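Long-range contacts in minor fimbrium subunit Mfa5 (Porphyromonas gingivalis ATCC 33277, PDB 6TO1), which serves as an accessory subunit of the minor (Mfa1) fimbriae, which mediate biofilm formation and adhesion to host cells and other oral bacteria: residues A[205-214]-A[232-242]; A[358-366]-A[387-397]. One frame throughout, in Å; residues are numbered along the deposited sequence.

Contact 1 (A[205-214]-A[232-242]); sequences WGTHTQGGLK and LMSDGLATEQY. With MG (magnesium ion), chain B; PO4 (phosphate ion), chain C.
The hydroxyls of T207 and T239 converge on one phosphate oxygen from different first torsions: OG1 of T207 stands beside its own backbone N (chi1 -51°), whereas OG1 of T239 sits between backbone N and carbonyl carbon (chi1 60°). The T239 oxygen thereby accepts a bent bond from T207 N (2.9 Å to OG1) and donates to phosphate O2, which also receives the T207 hydroxyl. Backbone completes the clasp, T207 O accepting from both T239 N and E240 N; the first bond is the straighter, while the second donor stands well above the carbonyl plane. At the next residue, H208 swings CG anti to its backbone N and presents a ring edge to the face of Y242, centroids 4.3 Å apart and planes at 54°. Its ND1 caps the following helix through G211 N, and NE2 bonds to the carbonyl of A314. Extended Q210 takes Y242 N on OE1 at 2.9 Å, nearly linearly. The E240 carboxylate meets the edge of the W205 ring, OE2 lying 3.6 Å from CZ3, and forms a salt bridge with R315. Water 1 joins T209 OG1 to S234 OG, and these hydroxyls also bond to Y177 and D133. Magnesium takes T207 OG1 at 2.1 Å, a phosphate oxygen and two waters; S135 and S137 complete its shell. D235 acts in the second shell, receiving a bond from water 3 on OD1. This is the metal-ion-dependent adhesion site of a von Willebrand factor A domain, with phosphate, probably from crystallisation, occupying one coordination position.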
ATOM      1  N   TRP A 205     -10.652  -6.145  47.536  1.00 22.16           N
ATOM      2  CA  TRP A 205     -11.897  -5.395  47.687  1.00 23.55           C
ATOM      3  C   TRP A 205     -11.865  -4.097  46.876  1.00 23.41           C
ATOM      4  O   TRP A 205     -10.836  -3.430  46.761  1.00 21.40           O
ATOM      5  CB  TRP A 205     -12.182  -5.062  49.182  1.00 22.79           C
ATOM      6  CG  TRP A 205     -11.145  -4.190  49.869  1.00 23.07           C
ATOM      7  CD1 TRP A 205     -10.029  -4.606  50.576  1.00 23.22           C
ATOM      8  CD2 TRP A 205     -11.116  -2.746  49.914  1.00 22.73           C
ATOM      9  NE1 TRP A 205      -9.318  -3.513  51.019  1.00 27.16           N
ATOM     10  CE2 TRP A 205      -9.973  -2.367  50.648  1.00 25.00           C
ATOM     11  CE3 TRP A 205     -11.952  -1.750  49.419  1.00 22.21           C
ATOM     12  CZ2 TRP A 205      -9.636  -1.038  50.866  1.00 25.97           C
ATOM     13  CZ3 TRP A 205     -11.605  -0.432  49.628  1.00 21.44           C
ATOM     14  CH2 TRP A 205     -10.470  -0.087  50.357  1.00 24.98           C
ATOM     15  N   GLY A 206     -13.036  -3.709  46.365  1.00 20.52           N
ATOM     16  CA  GLY A 206     -13.192  -2.398  45.768  1.00 21.59           C
ATOM     17  C   GLY A 206     -13.162  -2.460  44.253  1.00 19.32           C
ATOM     18  O   GLY A 206     -12.349  -3.185  43.697  1.00 18.43           O
ATOM     19  N   THR A 207     -14.023  -1.706  43.577  1.00 16.94           N
ATOM     20  CA  THR A 207     -14.087  -1.723  42.114  1.00 16.98           C
ATOM     21  C   THR A 207     -14.031  -0.280  41.607  1.00 17.48           C
ATOM     22  O   THR A 207     -15.064   0.344  41.323  1.00 19.62           O
ATOM     23  CB  THR A 207     -15.341  -2.460  41.627  1.00 18.39           C
ATOM     24  OG1 THR A 207     -15.457  -3.760  42.243  1.00 17.63           O
ATOM     25  CG2 THR A 207     -15.321  -2.605  40.115  1.00 17.54           C
ATOM     26  N   HIS A 208     -12.814   0.242  41.464  1.00 14.70           N
ATOM     27  CA  HIS A 208     -12.579   1.650  41.092  1.00 17.49           C
ATOM     28  C   HIS A 208     -12.389   1.744  39.577  1.00 16.42           C
ATOM     29  O   HIS A 208     -11.297   1.977  39.056  1.00 16.14           O
ATOM     30  CB  HIS A 208     -11.370   2.177  41.846  1.00 17.50           C
ATOM     31  CG  HIS A 208     -11.321   3.664  42.021  1.00 15.04           C
ATOM     32  ND1 HIS A 208     -11.574   4.559  41.003  1.00 17.02           N
ATOM     33  CD2 HIS A 208     -10.989   4.407  43.099  1.00 14.95           C
ATOM     34  CE1 HIS A 208     -11.406   5.793  41.453  1.00 15.72           C
ATOM     35  NE2 HIS A 208     -11.065   5.726  42.728  1.00 17.46           N
ATOM     36  N   THR A 209     -13.484   1.469  38.857  1.00 14.64           N
ATOM     37  CA  THR A 209     -13.407   1.403  37.396  1.00 17.85           C
ATOM     38  C   THR A 209     -12.965   2.746  36.816  1.00 15.48           C
ATOM     39  O   THR A 209     -12.154   2.796  35.884  1.00 15.16           O
ATOM     40  CB  THR A 209     -14.753   0.935  36.857  1.00 17.66           C
ATOM     41  OG1 THR A 209     -15.076  -0.327  37.466  1.00 19.21           O
ATOM     42  CG2 THR A 209     -14.751   0.774  35.335  1.00 15.37           C
ATOM     43  N   GLN A 210     -13.459   3.841  37.372  1.00 15.62           N
ATOM     44  CA  GLN A 210     -12.978   5.144  36.932  1.00 14.07           C
ATOM     45  C   GLN A 210     -11.462   5.217  37.060  1.00 14.95           C
ATOM     46  O   GLN A 210     -10.773   5.699  36.155  1.00 15.31           O
ATOM     47  CB  GLN A 210     -13.638   6.249  37.741  1.00 15.73           C
ATOM     48  CG  GLN A 210     -12.963   7.582  37.522  1.00 18.88           C
ATOM     49  CD  GLN A 210     -13.659   8.743  38.190  1.00 19.45           C
ATOM     50  OE1 GLN A 210     -14.201   8.621  39.304  1.00 18.66           O
ATOM     51  NE2 GLN A 210     -13.651   9.894  37.504  1.00 16.73           N
ATOM     52  N   GLY A 211     -10.921   4.713  38.173  1.00 17.38           N
ATOM     53  CA  GLY A 211      -9.476   4.783  38.374  1.00 19.77           C
ATOM     54  C   GLY A 211      -8.700   3.947  37.373  1.00 14.13           C
ATOM     55  O   GLY A 211      -7.648   4.370  36.872  1.00 15.91           O
ATOM     56  N   GLY A 212      -9.200   2.748  37.062  1.00 15.57           N
ATOM     57  CA  GLY A 212      -8.594   1.962  36.009  1.00 18.44           C
ATOM     58  C   GLY A 212      -8.597   2.694  34.681  1.00 17.17           C
ATOM     59  O   GLY A 212      -7.588   2.728  33.975  1.00 17.76           O
ATOM     60  N   LEU A 213      -9.719   3.323  34.339  1.00 16.25           N
ATOM     61  CA  LEU A 213      -9.791   4.054  33.083  1.00 15.25           C
ATOM     62  C   LEU A 213      -8.906   5.296  33.092  1.00 17.81           C
ATOM     63  O   LEU A 213      -8.307   5.640  32.066  1.00 17.28           O
ATOM     64  CB  LEU A 213     -11.240   4.428  32.790  1.00 15.24           C
ATOM     65  CG  LEU A 213     -12.158   3.273  32.471  1.00 15.10           C
ATOM     66  CD1 LEU A 213     -13.610   3.696  32.438  1.00 17.03           C
ATOM     67  CD2 LEU A 213     -11.773   2.616  31.118  1.00 19.11           C
ATOM     68  N   LYS A 214      -8.818   5.994  34.233  1.00 14.12           N
ATOM     69  CA  LYS A 214      -7.943   7.154  34.327  1.00 16.15           C
ATOM     70  C   LYS A 214      -6.484   6.764  34.121  1.00 17.86           C
ATOM     71  O   LYS A 214      -5.753   7.442  33.396  1.00 17.75           O
ATOM     72  CB  LYS A 214      -8.133   7.846  35.677  1.00 17.77           C
ATOM     73  CG  LYS A 214      -7.105   8.940  35.968  1.00 15.39           C
ATOM     74  CD  LYS A 214      -7.182  10.099  34.989  1.00 16.81           C
ATOM     75  CE  LYS A 214      -6.107  11.159  35.301  1.00 19.81           C
ATOM     76  NZ  LYS A 214      -6.234  12.377  34.436  1.00 22.40           N
ATOM     77  N   LEU A 232     -11.669  -2.745  28.451  1.00 18.43           N
ATOM     78  CA  LEU A 232     -12.029  -2.895  29.853  1.00 19.82           C
ATOM     79  C   LEU A 232     -12.703  -4.236  30.063  1.00 16.21           C
ATOM     80  O   LEU A 232     -13.709  -4.539  29.424  1.00 17.64           O
ATOM     81  CB  LEU A 232     -12.965  -1.764  30.303  1.00 16.69           C
ATOM     82  CG  LEU A 232     -13.524  -1.817  31.705  1.00 16.92           C
ATOM     83  CD1 LEU A 232     -12.441  -1.684  32.765  1.00 19.15           C
ATOM     84  CD2 LEU A 232     -14.596  -0.705  31.836  1.00 16.83           C
ATOM     85  N   MET A 233     -12.163  -5.021  30.983  1.00 16.40           N
ATOM     86  CA  MET A 233     -12.648  -6.353  31.309  1.00 15.83           C
ATOM     87  C   MET A 233     -13.138  -6.303  32.748  1.00 18.67           C
ATOM     88  O   MET A 233     -12.331  -6.210  33.682  1.00 19.15           O
ATOM     89  CB  MET A 233     -11.525  -7.381  31.130  1.00 16.63           C
ATOM     90  CG  MET A 233     -11.123  -7.534  29.671  1.00 18.39           C
ATOM     91  SD  MET A 233      -9.419  -8.046  29.362  1.00 20.77           S
ATOM     92  CE  MET A 233      -9.398  -9.610  30.230  1.00 24.69           C
ATOM     93  N   SER A 234     -14.449  -6.342  32.939  1.00 19.28           N
ATOM     94  CA  SER A 234     -14.997  -6.086  34.262  1.00 15.80           C
ATOM     95  C   SER A 234     -16.312  -6.830  34.410  1.00 16.81           C
ATOM     96  O   SER A 234     -16.979  -7.130  33.423  1.00 18.77           O
ATOM     97  CB  SER A 234     -15.191  -4.575  34.474  1.00 18.15           C
ATOM     98  OG  SER A 234     -15.889  -4.340  35.689  1.00 19.40           O
ATOM     99  N   ASP A 235     -16.710  -7.103  35.658  1.00 17.81           N
ATOM    100  CA  ASP A 235     -18.073  -7.611  35.773  1.00 19.21           C
ATOM    101  C   ASP A 235     -19.106  -6.492  35.758  1.00 20.26           C
ATOM    102  O   ASP A 235     -20.304  -6.786  35.732  1.00 19.97           O
ATOM    103  CB  ASP A 235     -18.271  -8.503  37.000  1.00 21.88           C
ATOM    104  CG  ASP A 235     -18.070  -7.793  38.316  1.00 24.63           C
ATOM    105  OD1 ASP A 235     -18.361  -6.565  38.439  1.00 19.64           O
ATOM    106  OD2 ASP A 235     -17.613  -8.496  39.256  1.00 21.94           O
ATOM    107  N   GLY A 236     -18.678  -5.229  35.748  1.00 18.03           N
ATOM    108  CA  GLY A 236     -19.551  -4.120  35.402  1.00 17.62           C
ATOM    109  C   GLY A 236     -20.132  -3.344  36.566  1.00 17.59           C
ATOM    110  O   GLY A 236     -20.768  -2.295  36.339  1.00 22.17           O
ATOM    111  N   LEU A 237     -19.988  -3.821  37.788  1.00 15.47           N
ATOM    112  CA  LEU A 237     -20.533  -3.104  38.937  1.00 14.70           C
ATOM    113  C   LEU A 237     -19.445  -2.284  39.621  1.00 18.60           C
ATOM    114  O   LEU A 237     -18.761  -2.762  40.530  1.00 20.37           O
ATOM    115  CB  LEU A 237     -21.184  -4.090  39.905  1.00 18.26           C
ATOM    116  CG  LEU A 237     -21.901  -3.438  41.087  1.00 23.31           C
ATOM    117  CD1 LEU A 237     -23.014  -2.518  40.536  1.00 22.16           C
ATOM    118  CD2 LEU A 237     -22.456  -4.417  42.087  1.00 26.78           C
ATOM    119  N   ALA A 238     -19.301  -1.017  39.214  1.00 17.23           N
ATOM    120  CA  ALA A 238     -18.327  -0.148  39.858  1.00 17.55           C
ATOM    121  C   ALA A 238     -18.798   0.208  41.263  1.00 17.57           C
ATOM    122  O   ALA A 238     -19.987   0.420  41.506  1.00 18.17           O
ATOM    123  CB  ALA A 238     -18.085   1.117  39.019  1.00 18.23           C
ATOM    124  N   THR A 239     -17.857   0.264  42.197  1.00 16.72           N
ATOM    125  CA  THR A 239     -18.196   0.554  43.573  1.00 15.97           C
ATOM    126  C   THR A 239     -17.313   1.625  44.208  1.00 18.41           C
ATOM    127  O   THR A 239     -17.477   1.909  45.401  1.00 20.03           O
ATOM    128  CB  THR A 239     -18.117  -0.722  44.433  1.00 20.32           C
ATOM    129  OG1 THR A 239     -16.786  -1.250  44.396  1.00 20.05           O
ATOM    130  CG2 THR A 239     -19.110  -1.772  43.970  1.00 18.40           C
ATOM    131  N   GLU A 240     -16.375   2.202  43.468  1.00 16.62           N
ATOM    132  CA  GLU A 240     -15.477   3.243  43.966  1.00 17.90           C
ATOM    133  C   GLU A 240     -15.284   4.288  42.880  1.00 16.38           C
ATOM    134  O   GLU A 240     -15.366   3.973  41.688  1.00 16.81           O
ATOM    135  CB  GLU A 240     -14.101   2.684  44.346  1.00 17.84           C
ATOM    136  CG  GLU A 240     -14.151   1.530  45.351  1.00 17.75           C
ATOM    137  CD  GLU A 240     -14.048   1.986  46.794  1.00 21.79           C
ATOM    138  OE1 GLU A 240     -13.865   3.199  47.052  1.00 20.13           O
ATOM    139  OE2 GLU A 240     -14.175   1.118  47.694  1.00 22.85           O
ATOM    140  N   GLN A 241     -14.989   5.520  43.288  1.00 15.56           N
ATOM    141  CA  GLN A 241     -14.721   6.583  42.331  1.00 16.72           C
ATOM    142  C   GLN A 241     -13.891   7.683  42.982  1.00 15.51           C
ATOM    143  O   GLN A 241     -13.644   7.687  44.194  1.00 19.05           O
ATOM    144  CB  GLN A 241     -16.029   7.150  41.762  1.00 18.43           C
ATOM    145  CG  GLN A 241     -16.775   8.050  42.723  1.00 16.94           C
ATOM    146  CD  GLN A 241     -17.891   8.824  42.041  1.00 15.98           C
ATOM    147  OE1 GLN A 241     -18.953   8.295  41.771  1.00 15.66           O
ATOM    148  NE2 GLN A 241     -17.636  10.081  41.743  1.00 18.58           N
ATOM    149  N   TYR A 242     -13.476   8.649  42.144  1.00 17.80           N
ATOM    150  CA  TYR A 242     -12.715   9.775  42.645  1.00 19.08           C
ATOM    151  C   TYR A 242     -13.635  10.866  43.189  1.00 17.03           C
ATOM    152  O   TYR A 242     -14.771  11.035  42.722  1.00 16.22           O
ATOM    153  CB  TYR A 242     -11.837  10.383  41.540  1.00 18.91           C
ATOM    154  CG  TYR A 242     -10.698   9.488  41.119  1.00 20.39           C
ATOM    155  CD1 TYR A 242      -9.841   8.940  42.076  1.00 22.30           C
ATOM    156  CD2 TYR A 242     -10.485   9.181  39.778  1.00 18.08           C
ATOM    157  CE1 TYR A 242      -8.811   8.121  41.712  1.00 17.08           C
ATOM    158  CE2 TYR A 242      -9.446   8.351  39.393  1.00 17.22           C
ATOM    159  CZ  TYR A 242      -8.620   7.815  40.375  1.00 15.90           C
ATOM    160  OH  TYR A 242      -7.591   6.994  40.021  1.00 19.81           O
TER
HETATM  161 MG    MG B1101     -16.193  -5.653  41.871  1.00 19.27          MG
HETATM  162  P   PO4 C1102     -16.126  -5.243  45.097  1.00 20.59           P
HETATM  163  O1  PO4 C1102     -14.991  -5.650  46.055  1.00 20.91           O
HETATM  164  O2  PO4 C1102     -16.115  -3.731  44.914  1.00 20.30           O
HETATM  165  O3  PO4 C1102     -17.429  -5.630  45.770  1.00 23.39           O
HETATM  166  O4  PO4 C1102     -16.043  -5.986  43.818  1.00 19.73           O
HETATM  167  O   HOH W   1     -17.112  -1.712  36.473  1.00 18.69           O
HETATM  168  O   HOH W   2     -15.933   3.968  39.031  1.00 13.77           O
HETATM  169  O   HOH W   3     -16.431  -5.514  39.858  1.00 19.53           O
HETATM  170  O   HOH W   4     -18.195  -5.019  41.974  1.00 18.57           O

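Contact 2 (A[358-366]-A[387-397]); sequences IHTIGYDLG and TATPANLAAAF
A388 lies at the centre of the first shell, its methyl carbon set squarely over the face of the Y363 ring, 3.6 Å from the centroid and 14° off the normal, a CH-pi contact. The same methyl touches I361 CG2, and A388 N donates to G362 O (2.9 Å), a bond beside the parallel bridge between G362 and T387. L365 closes over this corner, CD2 lying 3.6 Å from A388 O. At the other end of the strand, F397 turns an edge to the face of H359: CE1 stands off toward the rim of the imidazole, 3.8 Å from ND1, and the planes are 76° apart. On the other side of CZ, the edge atom CE2 meets I361 CD1. That isoleucine spans both groups because CG2, anti to its backbone N, faces A388 and L393 while the extended CG1 branch carries CD1 to F397. In the next shell, T389 OG1 caps the short helix by accepting from N392 N, and N392 ND2 reaches back to T387 O at 3.0 Å, with that oxygen in its amide plane; strand end and helix start are thus tied together. Farther out, S152 bonds the Y363 hydroxyl, H229 the NE2 of H359, and F156 of helix 143-160 packs on I361, L393 and F397. Strand 357-362 beside edge strand 385-387, with the chain then turning into a helix, forms the border of the parallel part of the Rossmann-like sheet of a von Willebrand factor A domain.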
ATOM      1  N   ILE A 358     -13.137   2.503  22.794  1.00 18.33           N
ATOM      2  CA  ILE A 358     -13.340   1.806  24.055  1.00 16.78           C
ATOM      3  C   ILE A 358     -14.129   0.538  23.803  1.00 16.52           C
ATOM      4  O   ILE A 358     -15.272   0.599  23.336  1.00 17.36           O
ATOM      5  CB  ILE A 358     -14.080   2.662  25.105  1.00 14.65           C
ATOM      6  CG1 ILE A 358     -13.550   4.078  25.074  1.00 20.46           C
ATOM      7  CG2 ILE A 358     -13.972   1.989  26.462  1.00 18.26           C
ATOM      8  CD1 ILE A 358     -12.107   4.220  25.380  1.00 24.15           C
ATOM      9  N   HIS A 359     -13.549  -0.594  24.205  1.00 19.08           N
ATOM     10  CA  HIS A 359     -14.201  -1.891  24.209  1.00 17.26           C
ATOM     11  C   HIS A 359     -14.459  -2.323  25.645  1.00 17.92           C
ATOM     12  O   HIS A 359     -13.590  -2.163  26.511  1.00 17.96           O
ATOM     13  CB  HIS A 359     -13.327  -2.956  23.557  1.00 18.73           C
ATOM     14  CG  HIS A 359     -12.709  -2.532  22.271  1.00 20.45           C
ATOM     15  ND1 HIS A 359     -13.188  -2.958  21.049  1.00 20.15           N
ATOM     16  CD2 HIS A 359     -11.649  -1.735  22.008  1.00 20.40           C
ATOM     17  CE1 HIS A 359     -12.451  -2.425  20.090  1.00 19.15           C
ATOM     18  NE2 HIS A 359     -11.503  -1.690  20.645  1.00 23.57           N
ATOM     19  N   THR A 360     -15.627  -2.887  25.905  1.00 18.07           N
ATOM     20  CA  THR A 360     -15.894  -3.397  27.241  1.00 18.67           C
ATOM     21  C   THR A 360     -16.367  -4.836  27.120  1.00 20.94           C
ATOM     22  O   THR A 360     -17.077  -5.206  26.189  1.00 19.60           O
ATOM     23  CB  THR A 360     -16.940  -2.569  28.008  1.00 17.29           C
ATOM     24  OG1 THR A 360     -18.146  -2.525  27.239  1.00 16.65           O
ATOM     25  CG2 THR A 360     -16.446  -1.169  28.246  1.00 16.98           C
ATOM     26  N   ILE A 361     -15.995  -5.637  28.107  1.00 16.92           N
ATOM     27  CA  ILE A 361     -16.303  -7.060  28.127  1.00 14.34           C
ATOM     28  C   ILE A 361     -16.873  -7.354  29.497  1.00 17.02           C
ATOM     29  O   ILE A 361     -16.213  -7.103  30.505  1.00 19.69           O
ATOM     30  CB  ILE A 361     -15.054  -7.916  27.850  1.00 18.60           C
ATOM     31  CG1 ILE A 361     -14.421  -7.495  26.530  1.00 22.02           C
ATOM     32  CG2 ILE A 361     -15.414  -9.373  27.863  1.00 20.57           C
ATOM     33  CD1 ILE A 361     -13.093  -8.185  26.272  1.00 23.74           C
ATOM     34  N   GLY A 362     -18.089  -7.895  29.546  1.00 19.70           N
ATOM     35  CA  GLY A 362     -18.787  -8.078  30.801  1.00 17.60           C
ATOM     36  C   GLY A 362     -18.683  -9.515  31.273  1.00 20.31           C
ATOM     37  O   GLY A 362     -19.166 -10.431  30.608  1.00 20.61           O
ATOM     38  N   TYR A 363     -18.057  -9.706  32.429  1.00 19.57           N
ATOM     39  CA  TYR A 363     -17.793 -11.046  32.948  1.00 21.20           C
ATOM     40  C   TYR A 363     -18.853 -11.567  33.923  1.00 25.80           C
ATOM     41  O   TYR A 363     -18.725 -12.699  34.404  1.00 25.70           O
ATOM     42  CB  TYR A 363     -16.396 -11.067  33.593  1.00 19.64           C
ATOM     43  CG  TYR A 363     -15.310 -11.094  32.541  1.00 22.84           C
ATOM     44  CD1 TYR A 363     -14.654 -12.272  32.213  1.00 19.49           C
ATOM     45  CD2 TYR A 363     -14.982  -9.942  31.824  1.00 22.89           C
ATOM     46  CE1 TYR A 363     -13.686 -12.295  31.247  1.00 21.07           C
ATOM     47  CE2 TYR A 363     -14.036  -9.968  30.841  1.00 20.22           C
ATOM     48  CZ  TYR A 363     -13.378 -11.136  30.560  1.00 23.23           C
ATOM     49  OH  TYR A 363     -12.438 -11.147  29.568  1.00 23.91           O
ATOM     50  N   ASP A 364     -19.894 -10.795  34.216  1.00 22.35           N
ATOM     51  CA  ASP A 364     -21.069 -11.295  34.937  1.00 21.81           C
ATOM     52  C   ASP A 364     -22.008 -11.886  33.886  1.00 23.16           C
ATOM     53  O   ASP A 364     -22.607 -11.146  33.096  1.00 21.93           O
ATOM     54  CB  ASP A 364     -21.745 -10.168  35.716  1.00 20.35           C
ATOM     55  CG  ASP A 364     -22.930 -10.642  36.553  1.00 26.20           C
ATOM     56  OD1 ASP A 364     -23.457 -11.735  36.290  1.00 26.39           O
ATOM     57  OD2 ASP A 364     -23.315  -9.906  37.479  1.00 23.22           O
ATOM     58  N   LEU A 365     -22.100 -13.215  33.833  1.00 22.84           N
ATOM     59  CA  LEU A 365     -22.891 -13.876  32.800  1.00 22.17           C
ATOM     60  C   LEU A 365     -24.346 -14.124  33.211  1.00 24.47           C
ATOM     61  O   LEU A 365     -25.070 -14.828  32.495  1.00 29.90           O
ATOM     62  CB  LEU A 365     -22.251 -15.210  32.397  1.00 31.80           C
ATOM     63  CG  LEU A 365     -20.777 -15.145  31.972  1.00 32.79           C
ATOM     64  CD1 LEU A 365     -20.285 -16.518  31.486  1.00 39.79           C
ATOM     65  CD2 LEU A 365     -20.563 -14.146  30.880  1.00 30.92           C
ATOM     66  N   GLY A 366     -24.793 -13.553  34.309  1.00 25.47           N
ATOM     67  CA  GLY A 366     -26.149 -13.735  34.798  1.00 30.19           C
ATOM     68  C   GLY A 366     -27.148 -12.669  34.381  1.00 29.37           C
ATOM     69  O   GLY A 366     -28.242 -12.603  34.951  1.00 27.26           O
ATOM     70  N   THR A 387     -20.659  -9.738  26.226  1.00 22.13           N
ATOM     71  CA  THR A 387     -20.545 -10.569  27.413  1.00 18.76           C
ATOM     72  C   THR A 387     -19.469 -11.621  27.182  1.00 22.08           C
ATOM     73  O   THR A 387     -19.243 -12.066  26.059  1.00 25.60           O
ATOM     74  CB  THR A 387     -21.868 -11.258  27.747  1.00 23.06           C
ATOM     75  OG1 THR A 387     -22.288 -12.008  26.604  1.00 29.31           O
ATOM     76  CG2 THR A 387     -22.937 -10.229  28.095  1.00 24.06           C
ATOM     77  N   ALA A 388     -18.818 -12.029  28.266  1.00 24.37           N
ATOM     78  CA  ALA A 388     -17.678 -12.931  28.183  1.00 25.07           C
ATOM     79  C   ALA A 388     -18.128 -14.392  28.072  1.00 22.83           C
ATOM     80  O   ALA A 388     -17.757 -15.251  28.873  1.00 24.84           O
ATOM     81  CB  ALA A 388     -16.783 -12.727  29.394  1.00 20.39           C
ATOM     82  N   THR A 389     -18.933 -14.663  27.048  1.00 24.72           N
ATOM     83  CA  THR A 389     -19.262 -16.050  26.747  1.00 28.55           C
ATOM     84  C   THR A 389     -18.091 -16.708  26.028  1.00 32.07           C
ATOM     85  O   THR A 389     -17.327 -16.032  25.331  1.00 28.68           O
ATOM     86  CB  THR A 389     -20.496 -16.158  25.859  1.00 26.35           C
ATOM     87  OG1 THR A 389     -20.178 -15.674  24.548  1.00 29.00           O
ATOM     88  CG2 THR A 389     -21.652 -15.374  26.431  1.00 32.21           C
ATOM     89  N   PRO A 390     -17.937 -18.026  26.158  1.00 38.17           N
ATOM     90  CA  PRO A 390     -16.844 -18.691  25.424  1.00 32.45           C
ATOM     91  C   PRO A 390     -16.786 -18.291  23.969  1.00 28.62           C
ATOM     92  O   PRO A 390     -15.701 -17.977  23.464  1.00 35.04           O
ATOM     93  CB  PRO A 390     -17.155 -20.181  25.612  1.00 38.18           C
ATOM     94  CG  PRO A 390     -17.809 -20.223  26.988  1.00 42.35           C
ATOM     95  CD  PRO A 390     -18.654 -18.952  27.065  1.00 34.71           C
ATOM     96  N   ALA A 391     -17.939 -18.221  23.290  1.00 31.15           N
ATOM     97  CA  ALA A 391     -17.940 -17.918  21.868  1.00 29.71           C
ATOM     98  C   ALA A 391     -17.542 -16.468  21.595  1.00 36.76           C
ATOM     99  O   ALA A 391     -16.848 -16.186  20.611  1.00 31.74           O
ATOM    100  CB  ALA A 391     -19.311 -18.216  21.267  1.00 36.24           C
ATOM    101  N   ASN A 392     -17.986 -15.527  22.432  1.00 32.85           N
ATOM    102  CA  ASN A 392     -17.598 -14.141  22.201  1.00 30.28           C
ATOM    103  C   ASN A 392     -16.109 -13.956  22.465  1.00 21.47           C
ATOM    104  O   ASN A 392     -15.418 -13.267  21.705  1.00 28.15           O
ATOM    105  CB  ASN A 392     -18.430 -13.205  23.077  1.00 25.38           C
ATOM    106  CG  ASN A 392     -19.871 -13.113  22.630  1.00 30.81           C
ATOM    107  OD1 ASN A 392     -20.200 -13.387  21.479  1.00 33.50           O
ATOM    108  ND2 ASN A 392     -20.735 -12.718  23.539  1.00 28.11           N
ATOM    109  N   LEU A 393     -15.602 -14.569  23.536  1.00 26.61           N
ATOM    110  CA  LEU A 393     -14.188 -14.442  23.881  1.00 25.77           C
ATOM    111  C   LEU A 393     -13.303 -15.013  22.783  1.00 35.11           C
ATOM    112  O   LEU A 393     -12.268 -14.429  22.438  1.00 31.45           O
ATOM    113  CB  LEU A 393     -13.910 -15.148  25.205  1.00 28.26           C
ATOM    114  CG  LEU A 393     -14.588 -14.597  26.452  1.00 23.41           C
ATOM    115  CD1 LEU A 393     -14.433 -15.492  27.659  1.00 26.70           C
ATOM    116  CD2 LEU A 393     -14.035 -13.186  26.761  1.00 26.13           C
ATOM    117  N   ALA A 394     -13.696 -16.151  22.209  1.00 28.47           N
ATOM    118  CA  ALA A 394     -12.850 -16.787  21.208  1.00 35.22           C
ATOM    119  C   ALA A 394     -12.738 -15.939  19.950  1.00 35.16           C
ATOM    120  O   ALA A 394     -11.692 -15.942  19.290  1.00 39.64           O
ATOM    121  CB  ALA A 394     -13.399 -18.176  20.874  1.00 39.30           C
ATOM    122  N   ALA A 395     -13.790 -15.208  19.603  1.00 29.96           N
ATOM    123  CA  ALA A 395     -13.823 -14.446  18.370  1.00 35.06           C
ATOM    124  C   ALA A 395     -13.210 -13.055  18.482  1.00 36.81           C
ATOM    125  O   ALA A 395     -12.984 -12.414  17.453  1.00 36.56           O
ATOM    126  CB  ALA A 395     -15.271 -14.312  17.884  1.00 37.18           C
ATOM    127  N   ALA A 396     -12.903 -12.579  19.682  1.00 30.42           N
ATOM    128  CA  ALA A 396     -12.619 -11.161  19.845  1.00 28.69           C
ATOM    129  C   ALA A 396     -11.194 -10.781  19.445  1.00 28.88           C
ATOM    130  O   ALA A 396     -10.238 -11.526  19.667  1.00 28.69           O
ATOM    131  CB  ALA A 396     -12.846 -10.751  21.306  1.00 24.40           C
ATOM    132  N   PHE A 397     -11.064  -9.566  18.895  1.00 25.11           N
ATOM    133  CA  PHE A 397      -9.764  -8.908  18.638  1.00 27.54           C
ATOM    134  C   PHE A 397      -8.931  -9.675  17.613  1.00 35.59           C
ATOM    135  O   PHE A 397      -7.712  -9.808  17.756  1.00 38.27           O
ATOM    136  CB  PHE A 397      -8.974  -8.682  19.938  1.00 25.80           C
ATOM    137  CG  PHE A 397      -9.772  -7.933  20.972  1.00 21.63           C
ATOM    138  CD1 PHE A 397     -10.186  -6.640  20.712  1.00 29.09           C
ATOM    139  CD2 PHE A 397     -10.167  -8.538  22.139  1.00 23.62           C
ATOM    140  CE1 PHE A 397     -10.963  -5.965  21.604  1.00 25.95           C
ATOM    141  CE2 PHE A 397     -10.955  -7.856  23.047  1.00 25.00           C
ATOM    142  CZ  PHE A 397     -11.356  -6.582  22.771  1.00 22.69           C
TER

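Contacts 1 and 2 follow each other along the chain, the first closing before the second opens, and their centres lie about 17 Å apart. They share one mixed six-stranded sheet, in which strands 227-234 and 357-362 are parallel neighbours; L232 probably hydrogen-bonds to H359 and I361 through backbone atoms, and M233 packs on Y363. Contact 1 gathers the C-terminal end of strand 227-234, the loop after it and the start of helix 209-220, at the end of the sheet where magnesium is held, whereas contact 2 joins strand 357-362 to the end of the outermost strand 385-387 and to the short helix 390-395 that follows it. The long insertion between the two neighbouring strands includes a calcium site. Metal site and sheet border therefore belong to one continuous scaffold.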